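Local coordinates for protein trehalose-6-phosphate phosphatase (Candida albicans, PDB 5DXF) that belongs to glycosyltransferase family 20 by sequence and has the two-domain GT-B fold of that clan, in a protein named trehalose-phosphatase, at residues L297-T303 against N510-W515; V445-K449 against E500-Y504. All coordinates share one frame; numbering follows the deposited sequence.

How the contacts relate
Contact 1 joins the loop after strand 290-296 to the start of helix 512-526, probably near where the two domains of the GT-B fold meet; contact 2 packs helix 439-447 against helix 493-509. Contact 2 is the more buried, contact 1 only partly so, although it lies nearer the centre of the chain. Contact 1 is the more polar: several hydrogen bonds and a water tie an irregular loop to a helix start, with tryptophan packing at one end. Contact 2 relies on valine and on a tyrosine–lysine pair. The two share a border, Thr-303 and Ile-301 resting on Ile-446, and helices 493-509 and 512-526 follow each other in the chain.

Contact 1: residues L297-T303 against N510-W515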
# COMPACT_ATOMS: atom_id res chain seq x y z
N LEU A 297 -11.30 8.40 -0.43
CA LEU A 297 -10.65 8.64 -1.72
C LEU A 297 -9.62 7.58 -2.05
O LEU A 297 -8.43 7.81 -1.88
CB LEU A 297 -10.00 10.02 -1.74
CG LEU A 297 -9.78 10.61 -3.13
CD1 LEU A 297 -11.10 10.83 -3.84
CD2 LEU A 297 -9.00 11.91 -3.06
N PRO A 298 -10.13 6.37 -2.54
CA PRO A 298 -9.09 5.34 -2.73
C PRO A 298 -8.02 5.75 -3.73
O PRO A 298 -8.33 6.29 -4.77
CB PRO A 298 -9.86 4.13 -3.25
CG PRO A 298 -11.05 4.68 -3.91
CD PRO A 298 -11.47 5.71 -2.93
N ILE A 299 -6.77 5.47 -3.40
CA ILE A 299 -5.64 5.80 -4.27
C ILE A 299 -5.59 4.94 -5.52
O ILE A 299 -5.99 3.78 -5.51
CB ILE A 299 -4.30 5.69 -3.54
CG1 ILE A 299 -3.22 6.41 -4.34
CG2 ILE A 299 -3.93 4.24 -3.30
CD1 ILE A 299 -2.05 6.86 -3.50
N GLY A 300 -5.10 5.53 -6.60
CA GLY A 300 -4.96 4.82 -7.86
C GLY A 300 -3.50 4.70 -8.25
O GLY A 300 -2.64 5.31 -7.63
N ILE A 301 -3.25 3.88 -9.26
CA ILE A 301 -1.93 3.72 -9.86
C ILE A 301 -1.65 4.70 -10.99
O ILE A 301 -2.54 5.35 -11.49
CB ILE A 301 -1.71 2.28 -10.34
CG1 ILE A 301 -2.86 1.80 -11.20
CG2 ILE A 301 -1.58 1.34 -9.16
CD1 ILE A 301 -2.77 0.34 -11.56
N ASP A 302 -0.39 4.79 -11.38
CA ASP A 302 -0.02 5.57 -12.54
C ASP A 302 -0.21 4.67 -13.73
O ASP A 302 0.69 3.96 -14.13
CB ASP A 302 1.43 5.97 -12.47
CG ASP A 302 1.84 6.86 -13.59
OD1 ASP A 302 1.21 6.79 -14.65
OD2 ASP A 302 2.78 7.64 -13.40
N THR A 303 -1.41 4.71 -14.27
CA THR A 303 -1.82 3.78 -15.30
C THR A 303 -1.04 3.89 -16.59
O THR A 303 -0.72 2.89 -17.21
CB THR A 303 -3.30 3.96 -15.61
OG1 THR A 303 -4.02 4.01 -14.38
CG2 THR A 303 -3.81 2.81 -16.40
N ASN A 510 -9.84 5.74 -12.11
CA ASN A 510 -9.04 6.44 -11.14
C ASN A 510 -7.56 6.25 -11.42
O ASN A 510 -6.99 5.21 -11.17
CB ASN A 510 -9.39 5.93 -9.74
CG ASN A 510 -8.79 6.78 -8.64
OD1 ASN A 510 -8.80 8.00 -8.69
ND2 ASN A 510 -8.27 6.12 -7.62
N THR A 511 -6.92 7.30 -11.91
CA THR A 511 -5.48 7.28 -12.10
C THR A 511 -4.86 7.83 -10.83
O THR A 511 -5.56 8.48 -10.04
CB THR A 511 -5.04 8.12 -13.31
OG1 THR A 511 -5.22 9.50 -13.00
CG2 THR A 511 -5.89 7.77 -14.53
N VAL A 512 -3.57 7.59 -10.61
CA VAL A 512 -2.91 8.22 -9.47
C VAL A 512 -3.07 9.75 -9.66
O VAL A 512 -3.60 10.42 -8.79
CB VAL A 512 -1.41 7.79 -9.31
CG1 VAL A 512 -0.53 8.33 -10.44
CG2 VAL A 512 -0.88 8.21 -7.92
N GLN A 513 -2.72 10.26 -10.85
CA GLN A 513 -2.74 11.70 -11.15
C GLN A 513 -4.08 12.36 -10.81
O GLN A 513 -4.12 13.40 -10.12
CB GLN A 513 -2.39 11.93 -12.63
CG GLN A 513 -1.00 11.42 -13.04
CD GLN A 513 -1.01 9.96 -13.45
OE1 GLN A 513 -2.01 9.26 -13.30
NE2 GLN A 513 0.11 9.49 -13.99
N ASN A 514 -5.16 11.74 -11.24
CA ASN A 514 -6.48 12.30 -10.98
C ASN A 514 -6.83 12.20 -9.50
O ASN A 514 -7.57 13.04 -8.99
CB ASN A 514 -7.55 11.60 -11.84
CG ASN A 514 -8.96 12.08 -11.52
OD1 ASN A 514 -9.72 11.40 -10.85
ND2 ASN A 514 -9.30 13.28 -12.01
N TRP A 515 -6.42 11.12 -8.85
CA TRP A 515 -6.66 10.96 -7.43
C TRP A 515 -5.91 12.02 -6.68
O TRP A 515 -6.44 12.67 -5.80
CB TRP A 515 -6.23 9.57 -6.97
CG TRP A 515 -6.14 9.39 -5.48
CD1 TRP A 515 -7.09 8.88 -4.66
CD2 TRP A 515 -5.02 9.69 -4.64
NE1 TRP A 515 -6.65 8.86 -3.37
CE2 TRP A 515 -5.37 9.35 -3.34
CE3 TRP A 515 -3.75 10.21 -4.88
CZ2 TRP A 515 -4.51 9.52 -2.27
CZ3 TRP A 515 -2.90 10.38 -3.83
CH2 TRP A 515 -3.28 10.03 -2.54
O HOH W 1 -5.97 2.99 -10.76
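In Trp-515 CG stands anti to the backbone N (chi1 167°), as CG1 does in Ile-299 (chi1 -164°), which lays the isoleucine chain across one face of the indole. In GT-B folds a late helix of the chain runs back to the N-terminal domain; helix 512-526 appears to take this role here, meeting the loop that leaves strand 290-296. Ile-299 CA stands 3.5 Å from the centroid of the five-membered ring of Trp-515, a CH-pi contact, and Ile-299 CD1 reaches Trp-515 CH2 at the six-membered end of the indole. Leu-297 CD2 lies over the opposite face. The indole is thus held between two aliphatic side chains, while Trp-515 NE1 donates to Leu-297 O at 2.5 Å; this acceptor lies in the ring plane, although the donor stands above the plane of the carbonyl. Phe-227 and Trp-202 add further aromatic neighbours.

At the helix start, Thr-511 is the N-cap: its OG1 accepts from Asn-514 N at 2.8 Å. Val-512 N, in the first turn, donates instead across the contact to Ile-301 O at 2.6 Å. Gly-300 passes close by, its CA 4.3 Å from Val-512 CA. One water bridges Ile-301 N and Asn-510 O. Asp-302 caps helix 303-311 through OD1, which accepts from Lys-305 N; the same OD1 is met from above its carboxylate plane by Gln-513 NE2, at 3.0 Å.

Contact 2: residues V445-K449 against E500-Y504; sequences VICQK and ESKLY
Helix 439-447 belongs to a beta-alpha-beta crossover of the C-terminal Rossmann-like domain of the GT-B fold, linking parallel strands 428-430 and 455-458, and its last turn packs here on helix 493-509. Val-445 faces the partner helix with CG1, which lies 3.6 Å from Tyr-504 CA and 3.9 Å from Leu-503 CB. Glu-500 slides past Val-445 in the opposite sense, its chain bent at chi2 so that the carboxylate turns in beside the end of the helix. There Glu-500 OE1 comes to 3.2 Å from Val-445 O; the carbonyl is another acceptor, so this is proximity and not a bond.

Lys-449 CB sits over one face of the Tyr-504 ring toward its rim, 3.8 Å from the centroid, a CH-pi contact, while Ile-446 CA meets the ring edge in its plane. With CG of Lys-449 set between its own N and carbonyl carbon (chi1 90°) and a bend at chi3, the chain crosses the ring obliquely and Lys-449 NZ donates to Tyr-504 OH at 2.9 Å. Both polar ends converge on Glu-307, by a salt bridge to NZ and a hydrogen bond to OH. Glu-307 belongs to helix 303-311, which flanks Ile-446 and Cys-447, while helix 415-424 also touches Cys-447 and the loop leading into strand 471-473 meets Leu-503.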
# COMPACT_ATOMS: atom_id res chain seq x y z
N VAL A 445 -4.66 -5.97 -13.64
CA VAL A 445 -5.76 -5.67 -14.54
C VAL A 445 -5.26 -4.89 -15.75
O VAL A 445 -5.66 -5.17 -16.88
CB VAL A 445 -6.89 -4.88 -13.83
CG1 VAL A 445 -7.91 -4.39 -14.84
CG2 VAL A 445 -7.56 -5.74 -12.78
N ILE A 446 -4.36 -3.93 -15.52
CA ILE A 446 -3.74 -3.22 -16.64
C ILE A 446 -2.98 -4.19 -17.54
O ILE A 446 -3.11 -4.15 -18.77
CB ILE A 446 -2.76 -2.12 -16.18
CG1 ILE A 446 -3.50 -0.99 -15.46
CG2 ILE A 446 -1.99 -1.57 -17.36
CD1 ILE A 446 -2.58 0.14 -15.07
N CYS A 447 -2.21 -5.07 -16.92
CA CYS A 447 -1.37 -6.01 -17.65
C CYS A 447 -2.16 -7.07 -18.41
O CYS A 447 -1.61 -7.77 -19.25
CB CYS A 447 -0.40 -6.71 -16.69
SG CYS A 447 0.93 -5.66 -16.07
N GLN A 448 -3.45 -7.18 -18.11
CA GLN A 448 -4.28 -8.20 -18.74
C GLN A 448 -5.27 -7.66 -19.77
O GLN A 448 -6.15 -8.39 -20.20
CB GLN A 448 -5.05 -8.99 -17.68
CG GLN A 448 -4.18 -9.90 -16.86
CD GLN A 448 -3.43 -10.91 -17.70
OE1 GLN A 448 -3.94 -11.37 -18.72
NE2 GLN A 448 -2.23 -11.26 -17.27
N LYS A 449 -5.13 -6.39 -20.16
CA LYS A 449 -6.12 -5.80 -21.06
C LYS A 449 -6.18 -6.52 -22.41
O LYS A 449 -7.25 -6.64 -23.00
CB LYS A 449 -5.83 -4.30 -21.28
CG LYS A 449 -4.91 -3.98 -22.45
CD LYS A 449 -4.52 -2.51 -22.48
CE LYS A 449 -5.35 -1.69 -23.47
NZ LYS A 449 -4.80 -0.32 -23.68
N GLU A 500 -12.72 -8.34 -17.94
CA GLU A 500 -11.49 -7.56 -18.05
C GLU A 500 -11.77 -6.17 -18.59
O GLU A 500 -11.10 -5.22 -18.20
CB GLU A 500 -10.46 -8.26 -18.94
CG GLU A 500 -9.12 -8.49 -18.26
CD GLU A 500 -8.54 -7.25 -17.62
OE1 GLU A 500 -8.23 -6.28 -18.34
OE2 GLU A 500 -8.40 -7.24 -16.38
N SER A 501 -12.74 -6.03 -19.49
CA SER A 501 -13.12 -4.72 -19.98
C SER A 501 -13.58 -3.87 -18.80
O SER A 501 -12.97 -2.83 -18.49
CB SER A 501 -14.23 -4.80 -21.04
OG SER A 501 -14.53 -3.51 -21.55
N LYS A 502 -14.64 -4.35 -18.14
CA LYS A 502 -15.23 -3.68 -16.99
C LYS A 502 -14.18 -3.23 -15.97
O LYS A 502 -14.10 -2.05 -15.61
CB LYS A 502 -16.24 -4.60 -16.30
CG LYS A 502 -17.37 -5.06 -17.21
CD LYS A 502 -18.29 -6.06 -16.52
CE LYS A 502 -19.43 -6.47 -17.44
NZ LYS A 502 -20.77 -6.10 -16.90
N LEU A 503 -13.35 -4.18 -15.53
CA LEU A 503 -12.31 -3.90 -14.55
C LEU A 503 -11.26 -2.92 -15.07
O LEU A 503 -10.75 -2.10 -14.32
CB LEU A 503 -11.62 -5.19 -14.11
CG LEU A 503 -12.50 -6.25 -13.45
CD1 LEU A 503 -11.67 -7.48 -13.12
CD2 LEU A 503 -13.16 -5.69 -12.21
N TYR A 504 -10.94 -3.02 -16.36
CA TYR A 504 -9.91 -2.18 -16.94
C TYR A 504 -10.34 -0.73 -16.96
O TYR A 504 -9.62 0.13 -16.45
CB TYR A 504 -9.55 -2.65 -18.35
CG TYR A 504 -8.41 -1.91 -19.00
CD1 TYR A 504 -7.10 -2.14 -18.62
CD2 TYR A 504 -8.65 -0.98 -20.00
CE1 TYR A 504 -6.05 -1.45 -19.22
CE2 TYR A 504 -7.62 -0.29 -20.60
CZ TYR A 504 -6.32 -0.53 -20.21
OH TYR A 504 -5.30 0.16 -20.82